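Local coordinates for 30S ribosomal protein S6 (Aquifex aeolicus, PDB 2J5A), which probably binds 16S ribosomal RNA together with protein bS18 as a structural component of the small ribosomal subunit, at residues A[11-16]-A[96-101]; A[17-22]-A[59-64]; A[33-38]-A[80-85]; A[43-48]-A[66-71]. All coordinates share one frame; numbering follows the deposited sequence.

Contact 1: A[11-16]-A[96-101]; sequences ETVFAV and LNIQIK. Unlike the reference sequence in segment 96-101: Ile98 (reference Phe).
Thr12 and Asn97 project together from adjacent strands, at a non-hydrogen-bonded pair. Thr12 CB is 3.5 Å from Asn97 OD1. Beyond it the side chain forks: OG1, set beside the backbone N (chi1 -62°), donates to Asn97 OD1 at 2.7 Å, tilted 18° from the carbonyl plane, while the methyl CG2 flanks the same oxygen at 3.3 Å. Leu82, from helix 78-88, touches both side chains. This joins strands 8-16 and 92-100, first and last in the chain but neighbours in the sheet of this ferredoxin-like fold; segments 11-16 and 96-100 run antiparallel at 162°. Hydrogen-bonded pairs flank Thr12 and Asn97: Glu11 N reaches Ile98 O at 2.7 Å, and Val13 N reaches Leu96 O at 2.9 Å, each pair with a return bond. On the other face, Val13 CB meets Leu96 CD1 at 4.3 Å, and Glu11 CB rests against Ile100 CG2 at 3.9 Å. The extended Glu11 chain turns its OE1 to Gln70 of strand 63-73.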
loop_
_atom_site.group_PDB
_atom_site.type_symbol
_atom_site.label_atom_id
_atom_site.label_comp_id
_atom_site.label_asym_id
_atom_site.label_seq_id
_atom_site.Cartn_x
_atom_site.Cartn_y
_atom_site.Cartn_z
ATOM N N GLU A 11 -7.777 -2.172 -0.575
ATOM C CA GLU A 11 -7.018 -0.996 -0.920
ATOM C C GLU A 11 -5.994 -0.780 0.177
ATOM O O GLU A 11 -6.338 -0.894 1.356
ATOM C CB GLU A 11 -7.923 0.214 -1.029
ATOM C CG GLU A 11 -7.196 1.466 -1.428
ATOM C CD GLU A 11 -8.144 2.580 -1.751
ATOM O OE1 GLU A 11 -8.866 2.464 -2.762
ATOM O OE2 GLU A 11 -8.164 3.580 -0.994
ATOM N N THR A 12 -4.744 -0.508 -0.229
ATOM C CA THR A 12 -3.630 -0.239 0.685
ATOM C C THR A 12 -3.055 1.134 0.350
ATOM O O THR A 12 -2.866 1.466 -0.806
ATOM C CB THR A 12 -2.511 -1.297 0.540
ATOM O OG1 THR A 12 -3.026 -2.588 0.872
ATOM C CG2 THR A 12 -1.335 -0.996 1.411
ATOM N N VAL A 13 -2.804 1.920 1.374
ATOM C CA VAL A 13 -2.161 3.210 1.258
ATOM C C VAL A 13 -1.033 3.189 2.276
ATOM O O VAL A 13 -1.249 2.815 3.425
ATOM C CB VAL A 13 -3.124 4.388 1.602
ATOM C CG1 VAL A 13 -2.415 5.723 1.504
ATOM C CG2 VAL A 13 -4.359 4.378 0.736
ATOM N N PHE A 14 0.168 3.585 1.854
ATOM C CA PHE A 14 1.308 3.659 2.750
ATOM C C PHE A 14 2.185 4.872 2.424
ATOM O O PHE A 14 2.153 5.405 1.297
ATOM C CB PHE A 14 2.109 2.354 2.731
ATOM C CG PHE A 14 2.708 2.028 1.395
ATOM C CD1 PHE A 14 1.942 1.476 0.395
ATOM C CD2 PHE A 14 4.058 2.312 1.130
ATOM C CE1 PHE A 14 2.498 1.178 -0.831
ATOM C CE2 PHE A 14 4.611 2.025 -0.103
ATOM C CZ PHE A 14 3.842 1.459 -1.074
ATOM N N ALA A 15 2.939 5.302 3.443
ATOM C CA ALA A 15 3.758 6.509 3.400
ATOM C C ALA A 15 5.208 6.132 3.631
ATOM O O ALA A 15 5.528 5.481 4.623
ATOM C CB ALA A 15 3.311 7.505 4.465
ATOM N N VAL A 16 6.072 6.532 2.700
ATOM C CA VAL A 16 7.509 6.208 2.734
ATOM C C VAL A 16 8.295 7.402 3.284
ATOM O O VAL A 16 7.986 8.549 2.953
ATOM C CB VAL A 16 8.007 5.867 1.327
ATOM C CG1 VAL A 16 9.504 5.680 1.309
ATOM C CG2 VAL A 16 7.276 4.646 0.799
ATOM N N LEU A 96 -1.968 1.661 5.760
ATOM C CA LEU A 96 -3.410 1.591 5.981
ATOM C C LEU A 96 -4.015 0.590 4.997
ATOM O O LEU A 96 -3.790 0.678 3.792
ATOM C CB LEU A 96 -4.071 2.935 5.750
ATOM C CG LEU A 96 -3.466 4.176 6.407
ATOM C CD1 LEU A 96 -3.991 5.398 5.689
ATOM C CD2 LEU A 96 -3.765 4.237 7.920
ATOM N N ASN A 97 -4.783 -0.352 5.522
ATOM C CA ASN A 97 -5.443 -1.350 4.715
ATOM C C ASN A 97 -6.953 -1.301 4.905
ATOM O O ASN A 97 -7.477 -1.247 6.023
ATOM C CB ASN A 97 -4.849 -2.713 5.023
ATOM C CG ASN A 97 -3.359 -2.765 4.700
ATOM O OD1 ASN A 97 -2.960 -2.963 3.540
ATOM N ND2 ASN A 97 -2.529 -2.666 5.735
ATOM N N ILE A 98 -7.638 -1.283 3.776
ATOM C CA ILE A 98 -9.060 -1.009 3.692
ATOM C C ILE A 98 -9.609 -2.154 2.842
ATOM O O ILE A 98 -9.047 -2.446 1.801
ATOM C CB ILE A 98 -9.255 0.333 2.919
ATOM C CG1 ILE A 98 -8.701 1.524 3.723
ATOM C CG2 ILE A 98 -10.673 0.545 2.559
ATOM C CD1 ILE A 98 -7.597 2.343 3.005
ATOM N N GLN A 99 -10.684 -2.810 3.284
ATOM C CA GLN A 99 -11.452 -3.673 2.394
ATOM C C GLN A 99 -12.412 -2.758 1.672
ATOM O O GLN A 99 -12.973 -1.866 2.283
ATOM C CB GLN A 99 -12.190 -4.783 3.144
ATOM C CG GLN A 99 -12.688 -5.896 2.191
ATOM C CD GLN A 99 -13.529 -6.988 2.862
ATOM O OE1 GLN A 99 -13.498 -7.126 4.091
ATOM N NE2 GLN A 99 -14.282 -7.752 2.071
ATOM N N ILE A 100 -12.542 -2.934 0.363
ATOM C CA ILE A 100 -13.435 -2.109 -0.450
ATOM C C ILE A 100 -14.421 -3.001 -1.212
ATOM O O ILE A 100 -14.266 -4.233 -1.265
ATOM C CB ILE A 100 -12.665 -1.212 -1.468
ATOM C CG1 ILE A 100 -11.775 -2.044 -2.401
ATOM C CG2 ILE A 100 -11.823 -0.152 -0.736
ATOM C CD1 ILE A 100 -11.271 -1.294 -3.586
ATOM N N LYS A 101 -15.435 -2.377 -1.794
ATOM C CA LYS A 101 -16.383 -3.097 -2.634
ATOM C C LYS A 101 -15.772 -3.224 -4.001
ATOM O O LYS A 101 -14.847 -2.489 -4.344
ATOM C CB LYS A 101 -17.713 -2.346 -2.748
ATOM C CG LYS A 101 -18.583 -2.372 -1.503
ATOM C CD LYS A 101 -19.819 -1.486 -1.718
ATOM C CE LYS A 101 -20.873 -1.672 -0.613
ATOM N NZ LYS A 101 -22.194 -1.025 -0.931
#

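Contact 2: A[17-22]-A[59-64]; sequences KPTLSE and QKFNNA
One face of the Phe61 ring receives both Pro18 and Lys17: Pro18 CD stands 3.5 Å above the ring plane and Lys17 CB 4.0 Å above it, each displaced toward the rim. The proline approach qualifies as a CH-pi contact, with CD 26° off the ring normal. Thr19 adds its methyl obliquely, CG2 lying 3.6 Å from Phe61 CE1. The lysine chain starts with CG between the backbone N and the carbonyl carbon (chi1 62°) and bends further out, which brings CE to 4.0 Å from Phe61 CE2. Its charged end is engaged apart from the ring, NZ bonding to the carbonyl of Glu90. The ring of Pro18 also packs on the backbone, where CG meets Asn63 O at 3.3 Å. No hydrogen bond crosses between the segments, and the interaction is essentially aliphatic groups laid on an aromatic surface. A type I turn from Lys17 to Leu20 presents the three ring partners in succession. It leads from strand 8-16 to Ser21, the N-cap of helix 22-38, while Phe61 lies near the start of strand 63-73; Met51 of strand 41-53 touches Pro18, and Ile93 of strand 92-100 lies against Lys17.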
loop_
_atom_site.group_PDB
_atom_site.type_symbol
_atom_site.label_atom_id
_atom_site.label_comp_id
_atom_site.label_asym_id
_atom_site.label_seq_id
_atom_site.Cartn_x
_atom_site.Cartn_y
_atom_site.Cartn_z
ATOM N N LYS A 17 9.312 7.143 4.113
ATOM C CA LYS A 17 10.027 8.251 4.763
ATOM C C LYS A 17 10.707 9.117 3.693
ATOM O O LYS A 17 11.099 8.603 2.634
ATOM C CB LYS A 17 10.986 7.802 5.895
ATOM C CG LYS A 17 12.126 6.901 5.495
ATOM C CD LYS A 17 13.151 6.696 6.648
ATOM C CE LYS A 17 12.548 6.070 7.917
ATOM N NZ LYS A 17 13.453 5.011 8.557
ATOM N N PRO A 18 10.742 10.440 3.917
ATOM C CA PRO A 18 11.150 11.381 2.860
ATOM C C PRO A 18 12.654 11.461 2.546
ATOM O O PRO A 18 13.021 12.229 1.682
ATOM C CB PRO A 18 10.644 12.739 3.382
ATOM C CG PRO A 18 10.641 12.600 4.855
ATOM C CD PRO A 18 10.371 11.136 5.159
ATOM N N THR A 19 13.491 10.687 3.229
ATOM C CA THR A 19 14.946 10.689 3.029
ATOM C C THR A 19 15.419 9.671 1.982
ATOM O O THR A 19 16.613 9.604 1.686
ATOM C CB THR A 19 15.677 10.344 4.338
ATOM O OG1 THR A 19 15.380 8.983 4.709
ATOM C CG2 THR A 19 15.270 11.289 5.471
ATOM N N LEU A 20 14.504 8.848 1.465
ATOM C CA LEU A 20 14.808 7.979 0.340
ATOM C C LEU A 20 14.773 8.810 -0.936
ATOM O O LEU A 20 13.989 9.733 -1.042
ATOM C CB LEU A 20 13.774 6.837 0.217
ATOM C CG LEU A 20 13.933 5.553 1.045
ATOM C CD1 LEU A 20 14.124 5.823 2.518
ATOM C CD2 LEU A 20 12.725 4.668 0.833
ATOM N N SER A 21 15.582 8.442 -1.915
ATOM C CA SER A 21 15.584 9.107 -3.195
ATOM C C SER A 21 14.336 8.735 -3.971
ATOM O O SER A 21 13.726 7.695 -3.725
ATOM C CB SER A 21 16.805 8.691 -4.019
ATOM O OG SER A 21 16.656 7.370 -4.536
ATOM N N GLU A 22 13.984 9.577 -4.936
ATOM C CA GLU A 22 12.927 9.254 -5.885
ATOM C C GLU A 22 13.028 7.837 -6.417
ATOM O O GLU A 22 12.012 7.168 -6.592
ATOM C CB GLU A 22 12.973 10.219 -7.068
ATOM C CG GLU A 22 11.835 10.047 -8.048
ATOM C CD GLU A 22 10.479 10.332 -7.431
ATOM O OE1 GLU A 22 10.416 11.006 -6.374
ATOM O OE2 GLU A 22 9.478 9.891 -8.024
ATOM N N GLN A 59 8.286 9.847 13.492
ATOM C CA GLN A 59 9.738 9.692 13.631
ATOM C C GLN A 59 10.488 10.978 13.252
ATOM O O GLN A 59 11.540 10.918 12.630
ATOM C CB GLN A 59 10.266 8.518 12.791
ATOM C CG GLN A 59 9.579 7.181 13.019
ATOM C CD GLN A 59 10.239 6.066 12.213
ATOM O OE1 GLN A 59 11.471 5.974 12.158
ATOM N NE2 GLN A 59 9.420 5.222 11.571
ATOM N N LYS A 60 9.935 12.123 13.641
ATOM C CA LYS A 60 10.527 13.440 13.377
ATOM C C LYS A 60 10.489 13.857 11.900
ATOM O O LYS A 60 11.316 14.660 11.457
ATOM C CB LYS A 60 11.975 13.531 13.901
ATOM C CG LYS A 60 12.142 13.365 15.423
ATOM C CD LYS A 60 13.598 13.650 15.865
ATOM C CE LYS A 60 14.053 15.078 15.458
ATOM N NZ LYS A 60 15.204 15.602 16.264
ATOM N N PHE A 61 9.526 13.322 11.152
ATOM C CA PHE A 61 9.334 13.670 9.750
ATOM C C PHE A 61 8.042 14.434 9.624
ATOM O O PHE A 61 7.087 14.139 10.310
ATOM C CB PHE A 61 9.283 12.414 8.888
ATOM C CG PHE A 61 10.582 11.685 8.820
ATOM C CD1 PHE A 61 11.678 12.272 8.207
ATOM C CD2 PHE A 61 10.719 10.416 9.361
ATOM C CE1 PHE A 61 12.894 11.608 8.132
ATOM C CE2 PHE A 61 11.925 9.745 9.301
ATOM C CZ PHE A 61 13.019 10.338 8.683
ATOM N N ASN A 62 8.032 15.438 8.754
ATOM C CA ASN A 62 6.859 16.290 8.543
ATOM C C ASN A 62 6.235 16.068 7.187
ATOM O O ASN A 62 5.163 16.589 6.922
ATOM C CB ASN A 62 7.254 17.772 8.628
ATOM C CG ASN A 62 7.834 18.145 9.972
ATOM O OD1 ASN A 62 7.293 17.779 11.020
ATOM N ND2 ASN A 62 8.937 18.893 9.951
ATOM N N ASN A 63 6.941 15.347 6.315
ATOM C CA ASN A 63 6.461 15.033 4.970
ATOM C C ASN A 63 6.660 13.535 4.732
ATOM O O ASN A 63 7.403 12.884 5.469
ATOM C CB ASN A 63 7.249 15.828 3.912
ATOM C CG ASN A 63 7.110 17.336 4.073
ATOM O OD1 ASN A 63 6.110 17.952 3.629
ATOM N ND2 ASN A 63 8.105 17.950 4.714
ATOM N N ALA A 64 6.018 12.995 3.703
ATOM C CA ALA A 64 6.223 11.590 3.326
ATOM C C ALA A 64 5.735 11.313 1.914
ATOM O O ALA A 64 4.916 12.048 1.393
ATOM C CB ALA A 64 5.513 10.665 4.326
#

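Contact 3: A[33-38]-A[80-85]; sequences KEFIKQ and NELDFQ
Gln85 N bonds to Glu81 O at 2.9 Å, a helical link that keeps these two residues one turn apart on the side of helix 78-88 that receives Phe35. With CG anti to the backbone N (chi1 -172°), Gln85 lays CG over one face of the Phe35 ring, 4.0 Å from the centroid, in a CH-pi contact. The bend at chi2 then swings the amide to the CD1-CE1 side, ring and amide planes 30° apart, placing NE2 3.3 Å from Phe35 CD1, a close packing distance. Farther round the ring, Glu81 brings its aliphatic CG obliquely to 3.8 Å from Phe35 CZ; its carboxylate has a long, weak ion pair with Lys39. Leu82 forks between two residues of the facing helix: its CD1 meets Phe35 CD2 at 3.9 Å, and its CD2 meets Ile36 CG1 at 3.9 Å. The axes of segments 33-38 and 80-85 run at 148° and approach to 10.8 Å, a separation bridged by Phe35 and by the Ile36-Leu82 pair. These are the two helices of the ferredoxin-like fold, on one face of the sheet, where Ile36 and Leu82 both reach Phe71. Since no hydrogen bond or salt bridge joins the segments, cohesion probably comes from van der Waals packing and burial of apolar surface, the partly exposed ring being bordered by Glu81 CG and by both the methylenes and the amide of Gln85.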
loop_
_atom_site.group_PDB
_atom_site.type_symbol
_atom_site.label_atom_id
_atom_site.label_comp_id
_atom_site.label_asym_id
_atom_site.label_seq_id
_atom_site.Cartn_x
_atom_site.Cartn_y
_atom_site.Cartn_z
ATOM N N LYS A 33 4.117 -4.044 -4.464
ATOM C CA LYS A 33 3.284 -4.682 -5.483
ATOM C C LYS A 33 3.687 -6.125 -5.741
ATOM O O LYS A 33 2.843 -6.971 -5.956
ATOM C CB LYS A 33 3.316 -3.882 -6.796
ATOM C CG LYS A 33 2.124 -2.949 -6.959
ATOM C CD LYS A 33 2.492 -1.618 -7.533
ATOM C CE LYS A 33 3.100 -1.728 -8.907
ATOM N NZ LYS A 33 4.110 -0.666 -9.118
ATOM N N GLU A 34 4.984 -6.405 -5.715
ATOM C CA GLU A 34 5.458 -7.745 -6.037
ATOM C C GLU A 34 5.199 -8.648 -4.839
ATOM O O GLU A 34 4.883 -9.817 -5.006
ATOM C CB GLU A 34 6.950 -7.711 -6.414
ATOM C CG GLU A 34 7.371 -8.655 -7.549
ATOM C CD GLU A 34 6.423 -8.614 -8.733
ATOM O OE1 GLU A 34 6.103 -7.489 -9.200
ATOM O OE2 GLU A 34 5.984 -9.711 -9.169
ATOM N N PHE A 35 5.323 -8.102 -3.631
ATOM C CA PHE A 35 4.937 -8.812 -2.419
ATOM C C PHE A 35 3.457 -9.210 -2.473
ATOM O O PHE A 35 3.096 -10.361 -2.240
ATOM C CB PHE A 35 5.210 -7.931 -1.205
ATOM C CG PHE A 35 4.766 -8.522 0.095
ATOM C CD1 PHE A 35 5.665 -9.168 0.923
ATOM C CD2 PHE A 35 3.434 -8.417 0.508
ATOM C CE1 PHE A 35 5.244 -9.701 2.133
ATOM C CE2 PHE A 35 3.015 -8.951 1.722
ATOM C CZ PHE A 35 3.913 -9.583 2.531
ATOM N N ILE A 36 2.597 -8.253 -2.798
ATOM C CA ILE A 36 1.178 -8.546 -2.925
ATOM C C ILE A 36 0.959 -9.633 -3.981
ATOM O O ILE A 36 0.203 -10.580 -3.738
ATOM C CB ILE A 36 0.362 -7.296 -3.278
ATOM C CG1 ILE A 36 0.459 -6.261 -2.150
ATOM C CG2 ILE A 36 -1.103 -7.683 -3.542
ATOM C CD1 ILE A 36 -0.037 -4.896 -2.527
ATOM N N LYS A 37 1.621 -9.489 -5.133
ATOM C CA LYS A 37 1.513 -10.451 -6.251
ATOM C C LYS A 37 1.960 -11.852 -5.823
ATOM O O LYS A 37 1.355 -12.851 -6.198
ATOM C CB LYS A 37 2.329 -9.991 -7.475
ATOM C CG LYS A 37 1.585 -9.017 -8.389
ATOM C CD LYS A 37 2.513 -8.120 -9.245
ATOM C CE LYS A 37 2.967 -8.810 -10.539
ATOM N NZ LYS A 37 3.704 -7.893 -11.486
ATOM N N GLN A 38 3.022 -11.905 -5.038
ATOM C CA GLN A 38 3.504 -13.151 -4.458
ATOM C C GLN A 38 2.360 -13.861 -3.735
ATOM O O GLN A 38 2.068 -15.028 -4.003
ATOM C CB GLN A 38 4.667 -12.852 -3.484
ATOM C CG GLN A 38 5.526 -14.044 -3.066
ATOM C CD GLN A 38 6.892 -13.612 -2.489
ATOM O OE1 GLN A 38 6.959 -12.975 -1.428
ATOM N NE2 GLN A 38 7.977 -13.979 -3.177
ATOM N N ASN A 80 -3.399 -9.012 6.589
ATOM C CA ASN A 80 -2.597 -9.211 7.796
ATOM C C ASN A 80 -1.106 -9.211 7.455
ATOM O O ASN A 80 -0.296 -8.571 8.103
ATOM C CB ASN A 80 -2.947 -10.552 8.433
ATOM C CG ASN A 80 -3.013 -10.473 9.926
ATOM O OD1 ASN A 80 -3.810 -9.705 10.490
ATOM N ND2 ASN A 80 -2.165 -11.276 10.598
ATOM N N GLU A 81 -0.784 -9.966 6.427
ATOM C CA GLU A 81 0.570 -10.131 5.953
ATOM C C GLU A 81 1.193 -8.796 5.564
ATOM O O GLU A 81 2.314 -8.484 5.949
ATOM C CB GLU A 81 0.538 -11.035 4.736
ATOM C CG GLU A 81 1.724 -11.906 4.608
ATOM C CD GLU A 81 1.726 -13.020 5.631
ATOM O OE1 GLU A 81 0.664 -13.634 5.846
ATOM O OE2 GLU A 81 2.794 -13.287 6.200
ATOM N N LEU A 82 0.429 -8.019 4.792
ATOM C CA LEU A 82 0.881 -6.792 4.168
ATOM C C LEU A 82 1.115 -5.782 5.263
ATOM O O LEU A 82 2.115 -5.060 5.288
ATOM C CB LEU A 82 -0.201 -6.308 3.200
ATOM C CG LEU A 82 0.055 -5.149 2.271
ATOM C CD1 LEU A 82 1.399 -5.252 1.548
ATOM C CD2 LEU A 82 -1.108 -5.092 1.278
ATOM N N ASP A 83 0.190 -5.770 6.198
ATOM C CA ASP A 83 0.294 -4.947 7.363
ATOM C C ASP A 83 1.556 -5.240 8.192
ATOM O O ASP A 83 2.238 -4.309 8.659
ATOM C CB ASP A 83 -0.950 -5.167 8.199
ATOM C CG ASP A 83 -1.041 -4.228 9.339
ATOM O OD1 ASP A 83 -1.544 -3.116 9.120
ATOM O OD2 ASP A 83 -0.639 -4.616 10.454
ATOM N N PHE A 84 1.868 -6.515 8.399
ATOM C CA PHE A 84 3.077 -6.878 9.144
ATOM C C PHE A 84 4.324 -6.430 8.379
ATOM O O PHE A 84 5.218 -5.815 8.932
ATOM C CB PHE A 84 3.161 -8.388 9.372
ATOM C CG PHE A 84 4.296 -8.801 10.264
ATOM C CD1 PHE A 84 4.292 -8.463 11.600
ATOM C CD2 PHE A 84 5.367 -9.508 9.767
ATOM C CE1 PHE A 84 5.319 -8.845 12.431
ATOM C CE2 PHE A 84 6.413 -9.885 10.602
ATOM C CZ PHE A 84 6.377 -9.556 11.931
ATOM N N GLN A 85 4.356 -6.758 7.094
ATOM C CA GLN A 85 5.456 -6.357 6.208
ATOM C C GLN A 85 5.682 -4.835 6.193
ATOM O O GLN A 85 6.824 -4.367 6.244
ATOM C CB GLN A 85 5.156 -6.842 4.803
ATOM C CG GLN A 85 6.290 -6.660 3.812
ATOM C CD GLN A 85 7.337 -7.774 3.884
ATOM O OE1 GLN A 85 7.482 -8.472 4.905
ATOM N NE2 GLN A 85 8.087 -7.926 2.796
#

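Contact 4: A[43-48]-A[66-71]; sequences ILYEED and YFLVQF
A classic beta bulge marks the pairing of strands 41-53 and 63-73, the hairpin at one side of the sheet. Leu44 and Tyr45 both face Gln70: Leu44 N donates to Gln70 O at 2.9 Å, from 35° above the carbonyl plane, and Tyr45 N adds a weak bond at 3.4 Å. Regular pairing follows, with Glu47 N to Leu68 O at 2.8 Å. On the face toward helix 22-38, Ile43 CG2 meets Val69 CG2 at 3.6 Å, the two side chains crossing at about a right angle. On the other face Gln70 OE1 packs against Tyr45 CB at 3.4 Å and is bonded by Lys106 N. The anti chi1 of Asp48 (-172°) carries its carboxylate beside the Phe67 ring, OD2 3.4 Å from Phe67 CE1, carboxylate and ring planes 48° apart. That oxygen also forms salt bridges with Arg65 and Lys26, and Asp48 OD1 accepts from Gly50 N. Two cations and a backbone donor would favour an ionised Asp48 carboxylate despite the ring beside it.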
loop_
_atom_site.group_PDB
_atom_site.type_symbol
_atom_site.label_atom_id
_atom_site.label_comp_id
_atom_site.label_asym_id
_atom_site.label_seq_id
_atom_site.Cartn_x
_atom_site.Cartn_y
_atom_site.Cartn_z
ATOM N N ILE A 43 -3.083 -7.046 -8.738
ATOM C CA ILE A 43 -3.071 -5.589 -8.682
ATOM C C ILE A 43 -4.048 -5.046 -9.730
ATOM O O ILE A 43 -3.881 -5.295 -10.922
ATOM C CB ILE A 43 -1.658 -4.998 -8.947
ATOM C CG1 ILE A 43 -0.616 -5.583 -7.968
ATOM C CG2 ILE A 43 -1.685 -3.464 -8.865
ATOM C CD1 ILE A 43 -0.783 -5.174 -6.490
ATOM N N LEU A 44 -5.050 -4.303 -9.257
ATOM C CA LEU A 44 -6.109 -3.746 -10.091
ATOM C C LEU A 44 -5.918 -2.276 -10.409
ATOM O O LEU A 44 -6.461 -1.779 -11.388
ATOM C CB LEU A 44 -7.459 -3.897 -9.383
ATOM C CG LEU A 44 -7.864 -5.306 -8.934
ATOM C CD1 LEU A 44 -9.192 -5.219 -8.239
ATOM C CD2 LEU A 44 -7.942 -6.280 -10.112
ATOM N N TYR A 45 -5.180 -1.568 -9.565
ATOM C CA TYR A 45 -5.113 -0.128 -9.662
ATOM C C TYR A 45 -4.017 0.408 -8.755
ATOM O O TYR A 45 -3.638 -0.239 -7.766
ATOM C CB TYR A 45 -6.463 0.470 -9.270
ATOM C CG TYR A 45 -6.535 1.960 -9.404
ATOM C CD1 TYR A 45 -6.609 2.565 -10.653
ATOM C CD2 TYR A 45 -6.499 2.770 -8.287
ATOM C CE1 TYR A 45 -6.674 3.935 -10.773
ATOM C CE2 TYR A 45 -6.565 4.137 -8.396
ATOM C CZ TYR A 45 -6.659 4.715 -9.633
ATOM O OH TYR A 45 -6.730 6.086 -9.719
ATOM N N GLU A 46 -3.499 1.578 -9.111
ATOM C CA GLU A 46 -2.431 2.200 -8.370
ATOM C C GLU A 46 -2.374 3.688 -8.636
ATOM O O GLU A 46 -2.648 4.124 -9.748
ATOM C CB GLU A 46 -1.088 1.524 -8.689
ATOM C CG GLU A 46 -0.485 1.801 -10.065
ATOM C CD GLU A 46 0.688 0.864 -10.374
ATOM O OE1 GLU A 46 0.439 -0.277 -10.808
ATOM O OE2 GLU A 46 1.855 1.251 -10.155
ATOM N N GLU A 47 -2.041 4.453 -7.590
ATOM C CA GLU A 47 -1.864 5.905 -7.647
ATOM C C GLU A 47 -0.565 6.270 -6.900
ATOM O O GLU A 47 -0.277 5.728 -5.816
ATOM C CB GLU A 47 -3.058 6.624 -6.979
ATOM C CG GLU A 47 -4.251 6.898 -7.899
ATOM C CD GLU A 47 -5.536 7.287 -7.180
ATOM O OE1 GLU A 47 -5.597 7.313 -5.921
ATOM O OE2 GLU A 47 -6.529 7.557 -7.896
ATOM N N ASP A 48 0.192 7.200 -7.480
ATOM C CA ASP A 48 1.295 7.849 -6.814
ATOM C C ASP A 48 0.808 9.221 -6.409
ATOM O O ASP A 48 0.380 9.992 -7.248
ATOM C CB ASP A 48 2.466 7.977 -7.763
ATOM C CG ASP A 48 3.722 8.480 -7.093
ATOM O OD1 ASP A 48 3.663 9.123 -6.012
ATOM O OD2 ASP A 48 4.783 8.228 -7.687
ATOM N N TYR A 66 3.497 9.173 -0.519
ATOM C CA TYR A 66 2.291 8.369 -0.462
ATOM C C TYR A 66 2.042 7.633 -1.744
ATOM O O TYR A 66 2.021 8.239 -2.812
ATOM C CB TYR A 66 1.062 9.237 -0.161
ATOM C CG TYR A 66 0.841 9.542 1.307
ATOM C CD1 TYR A 66 1.421 10.651 1.891
ATOM C CD2 TYR A 66 0.044 8.742 2.090
ATOM C CE1 TYR A 66 1.227 10.954 3.231
ATOM C CE2 TYR A 66 -0.168 9.036 3.429
ATOM C CZ TYR A 66 0.431 10.153 3.985
ATOM O OH TYR A 66 0.236 10.467 5.298
ATOM N N PHE A 67 1.831 6.321 -1.616
ATOM C CA PHE A 67 1.370 5.469 -2.696
ATOM C C PHE A 67 0.053 4.785 -2.291
ATOM O O PHE A 67 -0.211 4.578 -1.115
ATOM C CB PHE A 67 2.400 4.379 -3.043
ATOM C CG PHE A 67 3.723 4.899 -3.548
ATOM C CD1 PHE A 67 3.864 5.321 -4.862
ATOM C CD2 PHE A 67 4.843 4.911 -2.727
ATOM C CE1 PHE A 67 5.050 5.773 -5.328
ATOM C CE2 PHE A 67 6.059 5.366 -3.208
ATOM C CZ PHE A 67 6.156 5.814 -4.510
ATOM N N LEU A 68 -0.729 4.390 -3.293
ATOM C CA LEU A 68 -2.002 3.689 -3.111
ATOM C C LEU A 68 -2.086 2.574 -4.128
ATOM O O LEU A 68 -1.803 2.800 -5.309
ATOM C CB LEU A 68 -3.191 4.653 -3.323
ATOM C CG LEU A 68 -4.629 4.140 -3.131
ATOM C CD1 LEU A 68 -5.528 5.307 -2.773
ATOM C CD2 LEU A 68 -5.179 3.365 -4.350
ATOM N N VAL A 69 -2.487 1.385 -3.667
ATOM C CA VAL A 69 -2.694 0.227 -4.551
ATOM C C VAL A 69 -4.008 -0.505 -4.174
ATOM O O VAL A 69 -4.355 -0.645 -2.992
ATOM C CB VAL A 69 -1.435 -0.719 -4.577
ATOM C CG1 VAL A 69 -1.300 -1.512 -3.312
ATOM C CG2 VAL A 69 -1.462 -1.666 -5.804
ATOM N N GLN A 70 -4.765 -0.894 -5.192
ATOM C CA GLN A 70 -5.932 -1.747 -5.002
ATOM C C GLN A 70 -5.628 -3.095 -5.606
ATOM O O GLN A 70 -4.868 -3.211 -6.594
ATOM C CB GLN A 70 -7.201 -1.175 -5.631
ATOM C CG GLN A 70 -7.545 0.236 -5.184
ATOM C CD GLN A 70 -8.763 0.769 -5.900
ATOM O OE1 GLN A 70 -9.019 0.407 -7.045
ATOM N NE2 GLN A 70 -9.535 1.621 -5.220
ATOM N N PHE A 71 -6.178 -4.116 -4.975
ATOM C CA PHE A 71 -5.914 -5.476 -5.385
ATOM C C PHE A 71 -7.058 -6.389 -4.961
ATOM O O PHE A 71 -7.888 -6.021 -4.117
ATOM C CB PHE A 71 -4.561 -5.957 -4.841
ATOM C CG PHE A 71 -4.501 -6.093 -3.334
ATOM C CD1 PHE A 71 -4.188 -5.004 -2.537
ATOM C CD2 PHE A 71 -4.711 -7.321 -2.724
ATOM C CE1 PHE A 71 -4.120 -5.125 -1.149
ATOM C CE2 PHE A 71 -4.654 -7.461 -1.333
ATOM C CZ PHE A 71 -4.350 -6.350 -0.545
#

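In the fold
Contacts 1 and 4 are both strand pairings in the one antiparallel sheet, joined through Thr12 N to Val69 O and Glu11 OE1 to Gln70 NE2. Backbone bonds dominate both, though contact 1 has the surface character and contact 4 is partly buried and interrupted by a bulge. Contact 3 lies across the sheet's helical face: Ile36 reaches Val69 and Phe71, Leu82 touches Thr12 and Asn97, and the Lys33–Glu46 salt bridge adds a polar tie. Contact 2, about 22 Å from contact 3 between centres, is a surface contact between a turn and the start of strand 63-73, which it shares with contact 4. Like contact 3 it relies on an aromatic ring without cross-segment hydrogen bonds. Ala15 and Ala64 put it against contact 1.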